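Local structure of cobalt-precorrin-5B C(1)-methyltransferase (1SR8) at residues A[45-50]-A[87-92]; A[69-74]-A[136-141]. The protein probably methylates C-1 of cobalt-precorrin-5B, using S-adenosyl-L-methionine, to give cobalt-precorrin-6A in the anaerobic route to adenosylcobalamin. All coordinates share one frame; numbering follows the deposited sequence.

Contact 1: A[45-50]-A[87-92]; sequences GTTASA and ARVRKF
The methyl of Thr47 sits over one face of the Val89-Arg90 peptide, with CG2 above the carbonyl at 3.7 Å from Val89 O. In the strand, the backbone of Val89 is hydrogen-bonded to Phe106 of the neighbouring strand 105-111, and the peptide is held in the sheet. The same methyl meets the side chain of Val89, CG2 of Thr47 lying 3.8 Å from CG1 of Val89, the two side chains overlapping as they run in opposing directions. Val89 directs CG1 against CB of Ala50 as well, at 4.2 Å, so its branch is wedged between residues one helical turn apart. Helix 44-57 lies here on a face of the mixed sheet: its short axis segment runs 8.1 Å from that of strand 87-90, close to antiparallel at 155°. Small residues keep the layers close, with Ala51 reaching Val89, and Ala54 and Ala55 meeting Ala87. With CG2 of Thr47 anti to the backbone N, its hydroxyl falls beside that N (chi1 -59°) and bonds back to Thr43 O. OG1 also rests 3.4 Å from CB of Lys91, whose side chain runs roughly perpendicular to that of Thr47 and goes on, extended, to a salt bridge with Asp99 and a hydrogen bond with Thr101. An alanine in place of Thr47 would remove both branches and would probably open a gap beside Val89 CG1 and deprive Thr43 O of its hydroxyl partner. On the flank of the helix facing helix 133-149, Ser49 N and OG reach Gly45 O from opposite faces of its carbonyl plane.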
loop_
_atom_site.group_PDB
_atom_site.type_symbol
_atom_site.label_atom_id
_atom_site.label_comp_id
_atom_site.label_asym_id
_atom_site.label_seq_id
_atom_site.Cartn_x
_atom_site.Cartn_y
_atom_site.Cartn_z
ATOM N N GLY A 45 -2.764 0.998 7.158
ATOM C CA GLY A 45 -4.209 0.867 7.088
ATOM C C GLY A 45 -4.625 -0.584 7.235
ATOM O O GLY A 45 -5.581 -0.897 7.954
ATOM N N THR A 46 -3.908 -1.487 6.570
ATOM C CA THR A 46 -4.242 -2.900 6.661
ATOM C C THR A 46 -3.871 -3.466 8.027
ATOM O O THR A 46 -4.557 -4.344 8.548
ATOM C CB THR A 46 -3.523 -3.710 5.586
ATOM O OG1 THR A 46 -4.010 -3.327 4.295
ATOM C CG2 THR A 46 -3.760 -5.198 5.801
ATOM N N THR A 47 -2.786 -2.963 8.605
ATOM C CA THR A 47 -2.340 -3.432 9.912
ATOM C C THR A 47 -3.348 -2.974 10.956
ATOM O O THR A 47 -3.685 -3.718 11.883
ATOM C CB THR A 47 -0.942 -2.889 10.247
ATOM O OG1 THR A 47 -0.016 -3.319 9.236
ATOM C CG2 THR A 47 -0.478 -3.403 11.606
ATOM N N ALA A 48 -3.852 -1.756 10.791
ATOM C CA ALA A 48 -4.848 -1.225 11.711
ATOM C C ALA A 48 -6.123 -2.071 11.622
ATOM O O ALA A 48 -6.750 -2.394 12.642
ATOM C CB ALA A 48 -5.150 0.233 11.369
ATOM N N SER A 49 -6.502 -2.437 10.397
ATOM C CA SER A 49 -7.695 -3.246 10.182
ATOM C C SER A 49 -7.552 -4.590 10.871
ATOM O O SER A 49 -8.487 -5.068 11.522
ATOM C CB SER A 49 -7.932 -3.466 8.687
ATOM O OG SER A 49 -8.290 -2.257 8.050
ATOM N N ALA A 50 -6.379 -5.198 10.723
ATOM C CA ALA A 50 -6.123 -6.496 11.330
ATOM C C ALA A 50 -6.255 -6.407 12.845
ATOM O O ALA A 50 -6.872 -7.275 13.466
ATOM C CB ALA A 50 -4.734 -6.999 10.944
ATOM N N ALA A 87 -5.676 -6.517 21.008
ATOM C CA ALA A 87 -4.862 -7.060 19.918
ATOM C C ALA A 87 -3.616 -6.227 19.667
ATOM O O ALA A 87 -3.603 -5.018 19.858
ATOM C CB ALA A 87 -5.680 -7.167 18.636
ATOM N N ARG A 88 -2.567 -6.903 19.229
ATOM C CA ARG A 88 -1.285 -6.282 18.948
ATOM C C ARG A 88 -0.864 -6.838 17.589
ATOM O O ARG A 88 -0.778 -8.057 17.419
ATOM C CB ARG A 88 -0.295 -6.703 20.032
ATOM C CG ARG A 88 1.025 -5.995 20.001
ATOM C CD ARG A 88 1.979 -6.562 21.051
ATOM N NE ARG A 88 3.231 -5.808 21.094
ATOM C CZ ARG A 88 3.363 -4.595 21.630
ATOM N NH1 ARG A 88 2.315 -3.994 22.186
ATOM N NH2 ARG A 88 4.542 -3.973 21.589
ATOM N N VAL A 89 -0.624 -5.959 16.620
ATOM C CA VAL A 89 -0.230 -6.405 15.280
ATOM C C VAL A 89 0.931 -5.579 14.767
ATOM O O VAL A 89 0.919 -4.359 14.857
ATOM C CB VAL A 89 -1.394 -6.278 14.276
ATOM C CG1 VAL A 89 -1.002 -6.908 12.950
ATOM C CG2 VAL A 89 -2.641 -6.943 14.828
ATOM N N ARG A 90 1.935 -6.246 14.220
ATOM C CA ARG A 90 3.108 -5.553 13.714
ATOM C C ARG A 90 3.023 -5.440 12.196
ATOM O O ARG A 90 2.696 -6.405 11.503
ATOM C CB ARG A 90 4.378 -6.325 14.114
ATOM C CG ARG A 90 5.700 -5.563 13.962
ATOM C CD ARG A 90 6.909 -6.445 14.344
ATOM N NE ARG A 90 6.941 -6.816 15.760
ATOM C CZ ARG A 90 7.290 -5.994 16.746
ATOM N NH1 ARG A 90 7.647 -4.745 16.484
ATOM N NH2 ARG A 90 7.279 -6.417 18.005
ATOM N N LYS A 91 3.299 -4.250 11.681
ATOM C CA LYS A 91 3.280 -4.042 10.243
ATOM C C LYS A 91 4.570 -4.581 9.631
ATOM O O LYS A 91 5.650 -4.448 10.221
ATOM C CB LYS A 91 3.192 -2.556 9.908
ATOM C CG LYS A 91 3.670 -2.268 8.497
ATOM C CD LYS A 91 3.637 -0.813 8.129
ATOM C CE LYS A 91 4.284 -0.637 6.764
ATOM N NZ LYS A 91 4.319 0.774 6.312
ATOM N N PHE A 92 4.462 -5.193 8.456
ATOM C CA PHE A 92 5.651 -5.677 7.763
ATOM C C PHE A 92 5.662 -5.058 6.380
ATOM O O PHE A 92 4.614 -4.912 5.750
ATOM C CB PHE A 92 5.689 -7.210 7.700
ATOM C CG PHE A 92 4.551 -7.843 6.950
ATOM C CD1 PHE A 92 4.582 -7.944 5.563
ATOM C CD2 PHE A 92 3.477 -8.402 7.642
ATOM C CE1 PHE A 92 3.565 -8.600 4.869
ATOM C CE2 PHE A 92 2.453 -9.061 6.961
ATOM C CZ PHE A 92 2.496 -9.163 5.566
#

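Contact 2: A[69-74]-A[136-141]; sequences STPAGV and KLQILE
Gln138 NE2 is gripped twice: it donates to Ser69 O at 3.1 Å and is hydrogen-bonded to Thr46 OG1 of helix 44-57. The bond to Ser69 O is nearly straight (168°) and uses a lone pair in the carbonyl plane, and Ser69 O in turn lies almost in the plane of the Gln138 amide. The chain reaches out extended, CG anti to the backbone N (chi1 178°), and the two partners of NE2 set the rotation of the buried amide. Pro71 closes one face, its CD lying 3.7 Å from CD of Gln138; Ser49 OG lies over the other, above CG and CD, with Gly45 on that same side, off beside OE1. Thr70 runs alongside, its methyl CG2 3.8 Å from NE2 of Gln138. Thr70 also opens a type I turn, closed by Gly73 N on Thr70 O, and its hydroxyl donates to Val74 O at 2.7 Å from above the carbonyl plane. On the more exposed side a water donates to Thr70 O at 2.7 Å and makes a weak, longer bond to Glu141 OE2. OD1 of Asn142, the residue after Glu141, accepts the N-H of Ser69. The loop joins strands 63-68 and 76-83, neighbours at one end of the mixed sheet, and docks against helix 133-149; Phe189 of strand 189-190 touches Thr70, and Ile139 faces strand 115-118.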
loop_
_atom_site.group_PDB
_atom_site.type_symbol
_atom_site.label_atom_id
_atom_site.label_comp_id
_atom_site.label_asym_id
_atom_site.label_seq_id
_atom_site.Cartn_x
_atom_site.Cartn_y
_atom_site.Cartn_z
ATOM N N SER A 69 -10.197 -7.429 4.523
ATOM C CA SER A 69 -10.394 -7.021 3.144
ATOM C C SER A 69 -9.470 -5.826 2.924
ATOM O O SER A 69 -9.046 -5.179 3.883
ATOM C CB SER A 69 -11.857 -6.639 2.905
ATOM O OG SER A 69 -12.293 -5.632 3.805
ATOM N N THR A 70 -9.133 -5.552 1.665
ATOM C CA THR A 70 -8.249 -4.439 1.325
ATOM C C THR A 70 -8.909 -3.632 0.226
ATOM O O THR A 70 -9.812 -4.126 -0.452
ATOM C CB THR A 70 -6.886 -4.921 0.781
ATOM O OG1 THR A 70 -7.099 -5.689 -0.406
ATOM C CG2 THR A 70 -6.159 -5.785 1.804
ATOM N N PRO A 71 -8.471 -2.374 0.037
ATOM C CA PRO A 71 -9.047 -1.523 -1.006
ATOM C C PRO A 71 -8.902 -2.158 -2.395
ATOM O O PRO A 71 -9.773 -1.994 -3.248
ATOM C CB PRO A 71 -8.242 -0.225 -0.869
ATOM C CG PRO A 71 -7.917 -0.187 0.588
ATOM C CD PRO A 71 -7.494 -1.613 0.839
ATOM N N ALA A 72 -7.801 -2.883 -2.606
ATOM C CA ALA A 72 -7.522 -3.544 -3.881
ATOM C C ALA A 72 -8.463 -4.712 -4.127
ATOM O O ALA A 72 -8.520 -5.240 -5.233
ATOM C CB ALA A 72 -6.072 -4.024 -3.922
ATOM N N GLY A 73 -9.199 -5.114 -3.096
ATOM C CA GLY A 73 -10.136 -6.211 -3.248
ATOM C C GLY A 73 -9.552 -7.589 -2.987
ATOM O O GLY A 73 -10.201 -8.601 -3.247
ATOM N N VAL A 74 -8.326 -7.630 -2.473
ATOM C CA VAL A 74 -7.645 -8.892 -2.159
ATOM C C VAL A 74 -7.585 -9.088 -0.633
ATOM O O VAL A 74 -6.874 -8.359 0.063
ATOM C CB VAL A 74 -6.197 -8.882 -2.715
ATOM C CG1 VAL A 74 -5.528 -10.219 -2.464
ATOM C CG2 VAL A 74 -6.209 -8.551 -4.200
ATOM N N LYS A 136 -9.418 4.667 6.006
ATOM C CA LYS A 136 -10.622 4.803 6.802
ATOM C C LYS A 136 -11.751 3.901 6.313
ATOM O O LYS A 136 -12.411 3.232 7.117
ATOM C CB LYS A 136 -11.084 6.259 6.811
ATOM C CG LYS A 136 -12.268 6.511 7.724
ATOM C CD LYS A 136 -11.957 6.117 9.165
ATOM C CE LYS A 136 -13.119 6.468 10.088
ATOM N NZ LYS A 136 -13.467 7.931 10.026
ATOM N N LEU A 137 -11.977 3.870 5.005
ATOM C CA LEU A 137 -13.047 3.033 4.481
ATOM C C LEU A 137 -12.729 1.562 4.697
ATOM O O LEU A 137 -13.623 0.767 4.975
ATOM C CB LEU A 137 -13.268 3.303 2.995
ATOM C CG LEU A 137 -13.841 4.685 2.649
ATOM C CD1 LEU A 137 -14.010 4.811 1.126
ATOM C CD2 LEU A 137 -15.169 4.883 3.376
ATOM N N GLN A 138 -11.450 1.214 4.576
ATOM C CA GLN A 138 -10.987 -0.163 4.759
ATOM C C GLN A 138 -11.229 -0.622 6.180
ATOM O O GLN A 138 -11.775 -1.703 6.402
ATOM C CB GLN A 138 -9.493 -0.284 4.454
ATOM C CG GLN A 138 -8.952 -1.685 4.671
ATOM C CD GLN A 138 -7.444 -1.760 4.507
ATOM O OE1 GLN A 138 -6.751 -0.741 4.595
ATOM N NE2 GLN A 138 -6.922 -2.971 4.286
ATOM N N ILE A 139 -10.809 0.199 7.142
ATOM C CA ILE A 139 -10.980 -0.130 8.551
ATOM C C ILE A 139 -12.458 -0.276 8.885
ATOM O O ILE A 139 -12.859 -1.249 9.515
ATOM C CB ILE A 139 -10.347 0.945 9.448
ATOM C CG1 ILE A 139 -8.840 1.014 9.175
ATOM C CG2 ILE A 139 -10.597 0.616 10.915
ATOM C CD1 ILE A 139 -8.118 2.108 9.941
ATOM N N LEU A 140 -13.274 0.680 8.450
ATOM C CA LEU A 140 -14.710 0.628 8.718
ATOM C C LEU A 140 -15.328 -0.613 8.135
ATOM O O LEU A 140 -16.188 -1.228 8.743
ATOM C CB LEU A 140 -15.425 1.835 8.123
ATOM C CG LEU A 140 -15.439 3.103 8.965
ATOM C CD1 LEU A 140 -16.152 4.213 8.174
ATOM C CD2 LEU A 140 -16.146 2.821 10.302
ATOM N N GLU A 141 -14.898 -0.959 6.933
ATOM C CA GLU A 141 -15.407 -2.132 6.246
ATOM C C GLU A 141 -15.163 -3.395 7.074
ATOM O O GLU A 141 -16.064 -4.207 7.291
ATOM C CB GLU A 141 -14.724 -2.257 4.883
ATOM C CG GLU A 141 -15.305 -3.366 4.055
ATOM C CD GLU A 141 -14.667 -3.491 2.696
ATOM O OE1 GLU A 141 -15.221 -4.247 1.873
ATOM O OE2 GLU A 141 -13.618 -2.855 2.448
HETATM O O HOH W 1 -12.516 -3.732 -0.642
#

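Contacts 1 and 2 lie about 13 Å apart, centre to centre, in the part of the chain built around the six-stranded mixed sheet, and their segments alternate along the sequence: 45-50, 69-74, 87-92, 136-141. Helix 44-57 stands between them. One flank lies on strand 86-90 of the mixed sheet in contact 1; another meets helix 133-149, which carries the residues that reach the loop in contact 2. The two contacts meet at Thr46 and Gln138. Helix 44-57 is thus packed between the mixed sheet and helix 133-149, with the 69-74 loop, which joins two strands of that sheet, at its N-terminal end.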